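PDB 1ZPU: iron transport multicopper oxidase FET3 from Saccharomyces cerevisiae, which uses four copper ions to oxidise Fe(2+) to Fe(3+) with oxygen, so that the ferric iron can be taken up into the cell by the permease FTR1. Local coordinates for residues T161-P167 / M260-P265; A400-R406 / P433-L439; R450-D454 / V476-D480. All blocks are in the same frame, centred on the assembly; numbering follows the deposited sequence.

Contact 1: T161-P167 / M260-P265; sequences TGAEPIP and MLDVIP
I166 gives both of its branches to V263 and P265. The longer one ends in CD1, which lies 3.5 Å from V263 CG2, the two side chains crossing at about a right angle. A chi1 of -67° sets CG1 anti to the carbonyl carbon and leaves CG2 anti to the backbone N, where I166 CG2 lies 3.8 Å from P265 CD as the two side chains run past each other in opposite directions. A beta-branched residue suits the place because it can fill two directions at once. Next to it, the P167 ring meets L261 through P167 CD and L261 CD2, 3.8 Å apart, and both residues also rest on F256 of strand 250-256.

Elsewhere a polar group meets an apolar one. The D262 carboxylate stands against a methyl group, D262 CG 3.6 Å from A163 CB, where a small alanine leaves it room. E164 OE1 comes within 3.4 Å of M260 O, but both are acceptors, so this is proximity without a bond. The other oxygen, E164 OE2, is hydrogen-bonded to NE2 of H468, a ligand of the type 1 copper. The loop 161-167 thus supplies a second-shell carboxylate, E164, to the type 1 copper site, the electron-entry site of multicopper oxidases.

Contact 2: A400-R406 / P433-L439; sequences AFQTIQR and PMRRDTL
A400 sets its small methyl group beside the backbone of R436, and from here the strands run antiparallel. F401 pairs with R436 as a hydrogen-bonded pair: F401 N donates to R436 O at 2.9 Å, and R436 N donates to F401 O at 3.2 Å. The same R436 O stands over the centre of the F401 ring, 3.2 Å above its plane, because a chi1 of 46° folds the ring back over its partner strand. L439 CB lies at the ring's edge, 3.8 Å from F401 CZ. An alanine at this position would take away the ring, which is likely to leave a gap between R436 O and L439. Q402, in a non-hydrogen-bonded pair with R435, runs alongside it, aliphatic part to aliphatic part, while Q402 OE1 is bonded to Y311 N and the R435 guanidinium reaches E306 O. T403 N bonds to M434 O at 2.9 Å. T403 OG1 lies next to the M434 thioether, and T403 CG2 meets L439 tip to tip, 3.6 Å from L439 CD1. I404 packs CG2 on the P433 ring, and with Q405 it forms a classic beta bulge opposite V448. R406 spreads one guanidinium face over L439 CD1; D298 and D299 bind its charge, and D299 also pairs with R436, which suits two arginines lying close together. After R436 the chain passes from one sheet to the other of a cupredoxin-type beta sandwich. There D437 bonds through OD2 to H62, a type 3 copper ligand, and through its carbonyl to H395, a ligand of the type 2 copper, placing the end of this strand pair beside the trinuclear copper cluster, in the second shell.

Contact 3: R450-D454 / V476-D480; sequences RFKAD and VLVED. With NAG (2-acetamido-2-deoxy-beta-D-glucopyranose), chain B.
F451 and L477 make the apolar part of the contact, approaching from opposite directions until F451 CZ is 3.9 Å from L477 CD1. Large hydrophobic residues suit this position, since both also pack on L396 of strand 392-396. A453 adds its methyl group, with A453 CB 3.6 Å from E479 CG; a small residue lets the glutamate chain pass close to the backbone.

The polar part centres on the buried E479 carboxylate. OE1 lies at the edge of the F451 ring, 4.1 Å from F451 CE1, with the carboxylate and ring planes turned 44° apart, and it is hydrogen-bonded to H399 NE2. OE2 is bonded to the backbone N of N455, so each oxygen has a partner. These two bonds probably help E479 to keep its charge although it is buried. E479 OE2 also comes within 3.3 Å of D454 N, at an angle too poor for a bond. That N-H instead closes, weakly, the inverse gamma turn centred on A453, with K452 O as acceptor.

On the sugar side, D454 makes two weak hydrogen bonds to the N-acetylglucosamine: OD1 takes one from NAG O3 at 3.3 Å, and the backbone O takes one from NAG N2. Y97 OH also holds this sugar.

Strand 446-452 belongs to one sheet of the third plastocyanin-like domain and strand 474-479 to the other, their short axes 11.9 Å apart at closest. F451, L477 and E479 fill the space between them, bordered by F372 and L374 of strand 371-374 and W459 of strand 457-463. D480 then stands at the N-cap position of helix 481-486.

How the contacts relate
Along the chain the contacts come in series, contact 1 in the second plastocyanin-like domain and contacts 2 and 3 in the third. Contact 1 stands apart, its centre about 28 Å from that of contact 2 and about 34 Å from that of contact 3, on the other side of the chain's centre from the latter. Contacts 2 and 3, with centres about 15 Å apart, touch directly: strands 401-406 and 446-452 are neighbours in one sheet, with a probable hydrogen bond from Q402 N to R450 O (2.8 Å). Each also reaches the facing sheet, through strands 438-441 and 474-479. Contact 1 lies by the type 1 copper, where electrons enter, and contact 2 by the trinuclear cluster, where oxygen is reduced.

Contact 1: T161-P167 / M260-P265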
# COMPACT_ATOMS: atom_id res chain seq x y z
N THR A 161 23.88 7.04 -0.33
CA THR A 161 23.39 6.05 -1.27
C THR A 161 21.88 5.97 -1.22
O THR A 161 21.26 5.44 -2.14
CB THR A 161 23.97 4.67 -0.93
OG1 THR A 161 25.38 4.71 -1.12
CG2 THR A 161 23.40 3.56 -1.83
N GLY A 162 21.29 6.46 -0.14
CA GLY A 162 19.85 6.29 0.08
C GLY A 162 19.51 4.87 0.49
O GLY A 162 18.35 4.46 0.42
N ALA A 163 20.52 4.12 0.94
CA ALA A 163 20.34 2.74 1.39
C ALA A 163 19.25 2.66 2.46
O ALA A 163 19.32 3.34 3.48
CB ALA A 163 21.64 2.16 1.91
N GLU A 164 18.25 1.84 2.19
CA GLU A 164 17.15 1.60 3.09
C GLU A 164 17.59 0.67 4.21
O GLU A 164 18.30 -0.31 3.94
CB GLU A 164 16.05 0.91 2.28
CG GLU A 164 16.66 0.18 1.09
CD GLU A 164 15.99 0.58 -0.18
OE1 GLU A 164 16.05 -0.15 -1.20
OE2 GLU A 164 15.35 1.65 -0.13
N PRO A 165 17.16 0.95 5.46
CA PRO A 165 17.54 0.13 6.62
C PRO A 165 17.08 -1.32 6.51
O PRO A 165 15.98 -1.59 6.08
CB PRO A 165 16.83 0.81 7.79
CG PRO A 165 15.83 1.67 7.20
CD PRO A 165 16.29 2.07 5.85
N ILE A 166 17.95 -2.23 6.92
CA ILE A 166 17.72 -3.65 6.77
C ILE A 166 16.99 -4.24 7.97
O ILE A 166 17.42 -4.03 9.11
CB ILE A 166 19.07 -4.35 6.51
CG1 ILE A 166 19.59 -3.89 5.15
CG2 ILE A 166 18.93 -5.86 6.54
CD1 ILE A 166 21.05 -3.66 5.13
N PRO A 167 15.88 -4.96 7.72
CA PRO A 167 15.03 -5.55 8.77
C PRO A 167 15.71 -6.74 9.44
O PRO A 167 16.70 -7.24 8.92
CB PRO A 167 13.79 -6.00 8.01
CG PRO A 167 14.17 -6.10 6.62
CD PRO A 167 15.38 -5.26 6.37
N MET A 260 16.20 -6.48 -2.83
CA MET A 260 15.79 -5.15 -2.39
C MET A 260 16.66 -4.65 -1.26
O MET A 260 16.65 -3.46 -0.95
CB MET A 260 14.32 -5.17 -1.98
CG MET A 260 13.44 -5.70 -3.10
SD MET A 260 11.70 -5.83 -2.73
CE MET A 260 11.17 -4.11 -2.63
N LEU A 261 17.43 -5.56 -0.67
CA LEU A 261 18.28 -5.24 0.47
C LEU A 261 19.60 -4.66 -0.01
O LEU A 261 20.20 -5.18 -0.95
CB LEU A 261 18.53 -6.49 1.30
CG LEU A 261 17.34 -7.12 2.04
CD1 LEU A 261 17.81 -8.29 2.89
CD2 LEU A 261 16.59 -6.10 2.91
N ASP A 262 20.04 -3.58 0.62
CA ASP A 262 21.28 -2.94 0.22
C ASP A 262 22.45 -3.91 0.37
O ASP A 262 23.22 -4.10 -0.55
CB ASP A 262 21.54 -1.67 1.02
CG ASP A 262 22.82 -0.99 0.61
OD1 ASP A 262 23.76 -0.92 1.45
OD2 ASP A 262 22.91 -0.55 -0.57
N VAL A 263 22.56 -4.51 1.56
CA VAL A 263 23.55 -5.54 1.85
C VAL A 263 22.82 -6.66 2.60
O VAL A 263 21.80 -6.42 3.22
CB VAL A 263 24.76 -5.01 2.71
CG1 VAL A 263 25.51 -3.89 1.97
CG2 VAL A 263 24.32 -4.51 4.08
N ILE A 264 23.34 -7.87 2.55
CA ILE A 264 22.75 -8.96 3.31
C ILE A 264 23.63 -9.25 4.53
O ILE A 264 24.74 -9.76 4.37
CB ILE A 264 22.58 -10.24 2.46
CG1 ILE A 264 21.66 -9.95 1.26
CG2 ILE A 264 22.05 -11.37 3.32
CD1 ILE A 264 21.62 -11.05 0.23
N PRO A 265 23.16 -8.89 5.74
CA PRO A 265 23.93 -9.23 6.94
C PRO A 265 24.02 -10.74 7.07
O PRO A 265 23.04 -11.44 6.81
CB PRO A 265 23.12 -8.64 8.09
CG PRO A 265 21.77 -8.38 7.52
CD PRO A 265 21.92 -8.17 6.06

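Contact 2: A400-R406 / P433-L439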
# COMPACT_ATOMS: atom_id res chain seq x y z
N ALA A 400 -8.97 0.70 -8.68
CA ALA A 400 -8.23 -0.46 -9.14
C ALA A 400 -7.96 -0.22 -10.62
O ALA A 400 -8.89 -0.05 -11.41
CB ALA A 400 -9.05 -1.71 -8.94
N PHE A 401 -6.69 -0.18 -11.01
CA PHE A 401 -6.33 0.16 -12.38
C PHE A 401 -6.14 -1.06 -13.28
O PHE A 401 -5.97 -2.17 -12.79
CB PHE A 401 -5.06 1.00 -12.40
CG PHE A 401 -3.99 0.47 -11.52
CD1 PHE A 401 -3.76 1.04 -10.28
CD2 PHE A 401 -3.22 -0.62 -11.91
CE1 PHE A 401 -2.77 0.55 -9.43
CE2 PHE A 401 -2.23 -1.13 -11.08
CZ PHE A 401 -2.00 -0.54 -9.84
N GLN A 402 -6.17 -0.84 -14.59
CA GLN A 402 -5.84 -1.88 -15.57
C GLN A 402 -4.33 -1.87 -15.82
O GLN A 402 -3.76 -0.83 -16.15
CB GLN A 402 -6.57 -1.65 -16.90
CG GLN A 402 -8.08 -1.56 -16.78
CD GLN A 402 -8.81 -1.62 -18.11
OE1 GLN A 402 -8.27 -1.26 -19.16
NE2 GLN A 402 -10.07 -2.08 -18.07
N THR A 403 -3.70 -3.03 -15.66
CA THR A 403 -2.28 -3.18 -15.95
C THR A 403 -2.13 -3.62 -17.39
O THR A 403 -2.41 -4.78 -17.72
CB THR A 403 -1.63 -4.24 -15.06
OG1 THR A 403 -1.90 -3.94 -13.68
CG2 THR A 403 -0.14 -4.27 -15.27
N ILE A 404 -1.69 -2.71 -18.25
CA ILE A 404 -1.63 -3.02 -19.68
C ILE A 404 -0.21 -3.32 -20.20
O ILE A 404 -0.05 -3.99 -21.22
CB ILE A 404 -2.32 -1.94 -20.54
CG1 ILE A 404 -1.54 -0.64 -20.50
CG2 ILE A 404 -3.75 -1.72 -20.06
CD1 ILE A 404 -1.87 0.26 -21.64
N GLN A 405 0.81 -2.81 -19.50
CA GLN A 405 2.20 -3.23 -19.72
C GLN A 405 3.01 -3.17 -18.43
O GLN A 405 2.87 -2.24 -17.64
CB GLN A 405 2.91 -2.39 -20.80
CG GLN A 405 4.42 -2.68 -20.89
CD GLN A 405 5.08 -2.22 -22.18
OE1 GLN A 405 4.66 -2.59 -23.29
NE2 GLN A 405 6.14 -1.43 -22.04
N ARG A 406 3.84 -4.19 -18.23
CA ARG A 406 4.81 -4.20 -17.16
C ARG A 406 6.05 -4.95 -17.63
O ARG A 406 6.13 -6.18 -17.53
CB ARG A 406 4.24 -4.87 -15.91
CG ARG A 406 5.23 -4.86 -14.77
CD ARG A 406 5.33 -6.22 -14.16
NE ARG A 406 4.75 -6.19 -12.84
CZ ARG A 406 4.05 -7.17 -12.30
NH1 ARG A 406 3.84 -8.30 -12.97
NH2 ARG A 406 3.57 -7.01 -11.06
N PRO A 433 -7.30 -6.61 -19.58
CA PRO A 433 -6.16 -6.47 -18.68
C PRO A 433 -6.50 -6.87 -17.26
O PRO A 433 -7.65 -6.78 -16.84
CB PRO A 433 -5.88 -4.96 -18.71
CG PRO A 433 -6.57 -4.45 -19.90
CD PRO A 433 -7.77 -5.30 -20.05
N MET A 434 -5.47 -7.29 -16.53
CA MET A 434 -5.57 -7.54 -15.11
C MET A 434 -5.87 -6.22 -14.41
O MET A 434 -5.57 -5.15 -14.94
CB MET A 434 -4.25 -8.15 -14.63
CG MET A 434 -4.10 -8.26 -13.13
SD MET A 434 -3.31 -6.79 -12.44
CE MET A 434 -1.57 -7.15 -12.59
N ARG A 435 -6.48 -6.30 -13.23
CA ARG A 435 -6.79 -5.12 -12.42
C ARG A 435 -6.37 -5.33 -10.97
O ARG A 435 -6.60 -6.41 -10.40
CB ARG A 435 -8.28 -4.82 -12.49
CG ARG A 435 -8.66 -3.75 -13.47
CD ARG A 435 -9.88 -4.15 -14.28
NE ARG A 435 -11.00 -4.61 -13.45
CZ ARG A 435 -11.81 -5.60 -13.81
NH1 ARG A 435 -11.63 -6.22 -14.96
NH2 ARG A 435 -12.80 -5.96 -13.01
N ARG A 436 -5.75 -4.30 -10.37
CA ARG A 436 -5.41 -4.30 -8.96
C ARG A 436 -5.09 -2.89 -8.49
O ARG A 436 -5.19 -1.94 -9.28
CB ARG A 436 -4.26 -5.27 -8.67
CG ARG A 436 -2.90 -4.96 -9.33
CD ARG A 436 -1.90 -6.09 -9.05
NE ARG A 436 -2.08 -6.60 -7.69
CZ ARG A 436 -1.60 -7.74 -7.23
NH1 ARG A 436 -0.87 -8.53 -8.00
NH2 ARG A 436 -1.84 -8.09 -5.97
N ASP A 437 -4.70 -2.74 -7.22
CA ASP A 437 -4.40 -1.42 -6.68
C ASP A 437 -2.92 -1.21 -6.39
O ASP A 437 -2.49 -0.10 -6.10
CB ASP A 437 -5.28 -1.08 -5.46
CG ASP A 437 -5.04 -2.01 -4.28
OD1 ASP A 437 -6.06 -2.52 -3.76
OD2 ASP A 437 -3.87 -2.20 -3.87
N THR A 438 -2.14 -2.27 -6.49
CA THR A 438 -0.73 -2.18 -6.17
C THR A 438 0.04 -3.08 -7.12
O THR A 438 -0.30 -4.25 -7.29
CB THR A 438 -0.49 -2.56 -4.68
OG1 THR A 438 -1.39 -1.80 -3.85
CG2 THR A 438 0.95 -2.29 -4.25
N LEU A 439 1.07 -2.51 -7.75
CA LEU A 439 1.78 -3.13 -8.85
C LEU A 439 3.24 -2.74 -8.78
O LEU A 439 3.55 -1.59 -8.54
CB LEU A 439 1.19 -2.63 -10.18
CG LEU A 439 1.80 -3.14 -11.49
CD1 LEU A 439 1.21 -4.50 -11.89
CD2 LEU A 439 1.62 -2.10 -12.60

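Contact 3: R450-D454 / V476-D480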
# COMPACT_ATOMS: atom_id res chain seq x y z
N ARG A 450 -3.92 2.02 -16.78
CA ARG A 450 -5.03 2.86 -17.21
C ARG A 450 -6.24 2.70 -16.31
O ARG A 450 -6.52 1.60 -15.81
CB ARG A 450 -5.43 2.53 -18.65
CG ARG A 450 -4.50 3.12 -19.68
CD ARG A 450 -5.09 2.96 -21.04
NE ARG A 450 -4.03 2.83 -22.02
CZ ARG A 450 -4.20 2.46 -23.28
NH1 ARG A 450 -5.41 2.17 -23.74
NH2 ARG A 450 -3.16 2.37 -24.08
N PHE A 451 -6.95 3.81 -16.10
CA PHE A 451 -8.19 3.82 -15.32
C PHE A 451 -9.06 5.00 -15.74
O PHE A 451 -8.57 5.97 -16.30
CB PHE A 451 -7.89 3.87 -13.81
CG PHE A 451 -7.30 5.18 -13.34
CD1 PHE A 451 -8.09 6.15 -12.74
CD2 PHE A 451 -5.94 5.43 -13.47
CE1 PHE A 451 -7.54 7.34 -12.30
CE2 PHE A 451 -5.38 6.61 -13.02
CZ PHE A 451 -6.18 7.57 -12.44
N LYS A 452 -10.36 4.90 -15.46
CA LYS A 452 -11.32 5.96 -15.75
C LYS A 452 -11.46 6.89 -14.55
O LYS A 452 -11.61 6.43 -13.43
CB LYS A 452 -12.68 5.34 -16.09
CG LYS A 452 -13.63 6.28 -16.80
CD LYS A 452 -15.02 5.69 -16.85
CE LYS A 452 -15.93 6.53 -17.70
NZ LYS A 452 -17.26 5.90 -17.78
N ALA A 453 -11.41 8.19 -14.78
CA ALA A 453 -11.65 9.14 -13.70
C ALA A 453 -13.15 9.26 -13.42
O ALA A 453 -13.81 10.20 -13.85
CB ALA A 453 -11.03 10.49 -14.02
N ASP A 454 -13.68 8.26 -12.72
CA ASP A 454 -15.10 8.21 -12.42
C ASP A 454 -15.32 8.26 -10.91
O ASP A 454 -16.39 7.89 -10.42
CB ASP A 454 -15.73 6.96 -13.03
CG ASP A 454 -15.08 5.65 -12.55
OD1 ASP A 454 -15.65 4.58 -12.84
OD2 ASP A 454 -14.01 5.67 -11.90
N VAL A 476 0.09 13.60 -6.53
CA VAL A 476 -1.30 13.77 -6.13
C VAL A 476 -2.23 13.94 -7.33
O VAL A 476 -1.99 14.79 -8.20
CB VAL A 476 -1.45 14.97 -5.17
CG1 VAL A 476 -2.90 15.16 -4.76
CG2 VAL A 476 -0.56 14.79 -3.95
N LEU A 477 -3.28 13.13 -7.37
CA LEU A 477 -4.29 13.21 -8.41
C LEU A 477 -5.58 13.85 -7.89
O LEU A 477 -6.17 13.35 -6.93
CB LEU A 477 -4.60 11.81 -8.95
CG LEU A 477 -3.45 11.07 -9.64
CD1 LEU A 477 -3.96 9.75 -10.17
CD2 LEU A 477 -2.83 11.87 -10.78
N VAL A 478 -6.00 14.94 -8.50
CA VAL A 478 -7.27 15.56 -8.14
C VAL A 478 -8.27 15.26 -9.25
O VAL A 478 -8.18 15.79 -10.36
CB VAL A 478 -7.10 17.09 -7.93
CG1 VAL A 478 -8.43 17.74 -7.60
CG2 VAL A 478 -6.10 17.37 -6.84
N GLU A 479 -9.22 14.38 -8.94
CA GLU A 479 -10.24 13.94 -9.88
C GLU A 479 -11.44 14.89 -9.87
O GLU A 479 -12.01 15.14 -8.81
CB GLU A 479 -10.69 12.55 -9.47
CG GLU A 479 -11.04 11.64 -10.61
CD GLU A 479 -10.75 10.19 -10.26
OE1 GLU A 479 -9.60 9.91 -9.84
OE2 GLU A 479 -11.66 9.35 -10.41
N ASP A 480 -11.84 15.35 -11.05
CA ASP A 480 -12.73 16.52 -11.20
C ASP A 480 -13.14 17.21 -9.89
O ASP A 480 -14.13 16.85 -9.27
CB ASP A 480 -13.96 16.24 -12.11
CG ASP A 480 -14.93 15.26 -11.49
OD1 ASP A 480 -14.51 14.42 -10.67
OD2 ASP A 480 -16.13 15.34 -11.84
C1 NAG B . -18.30 6.10 -7.88
C2 NAG B . -17.83 4.94 -8.76
C3 NAG B . -18.45 4.99 -10.15
C4 NAG B . -19.97 5.15 -10.07
C5 NAG B . -20.32 6.28 -9.09
C6 NAG B . -21.83 6.43 -8.90
C7 NAG B . -15.70 3.86 -8.29
C8 NAG B . -14.20 4.00 -8.28
N2 NAG B . -16.38 4.87 -8.84
O3 NAG B . -18.13 3.79 -10.81
O4 NAG B . -20.55 5.33 -11.36
O5 NAG B . -19.72 6.05 -7.82
O6 NAG B . -22.34 5.24 -8.34
O7 NAG B . -16.22 2.84 -7.81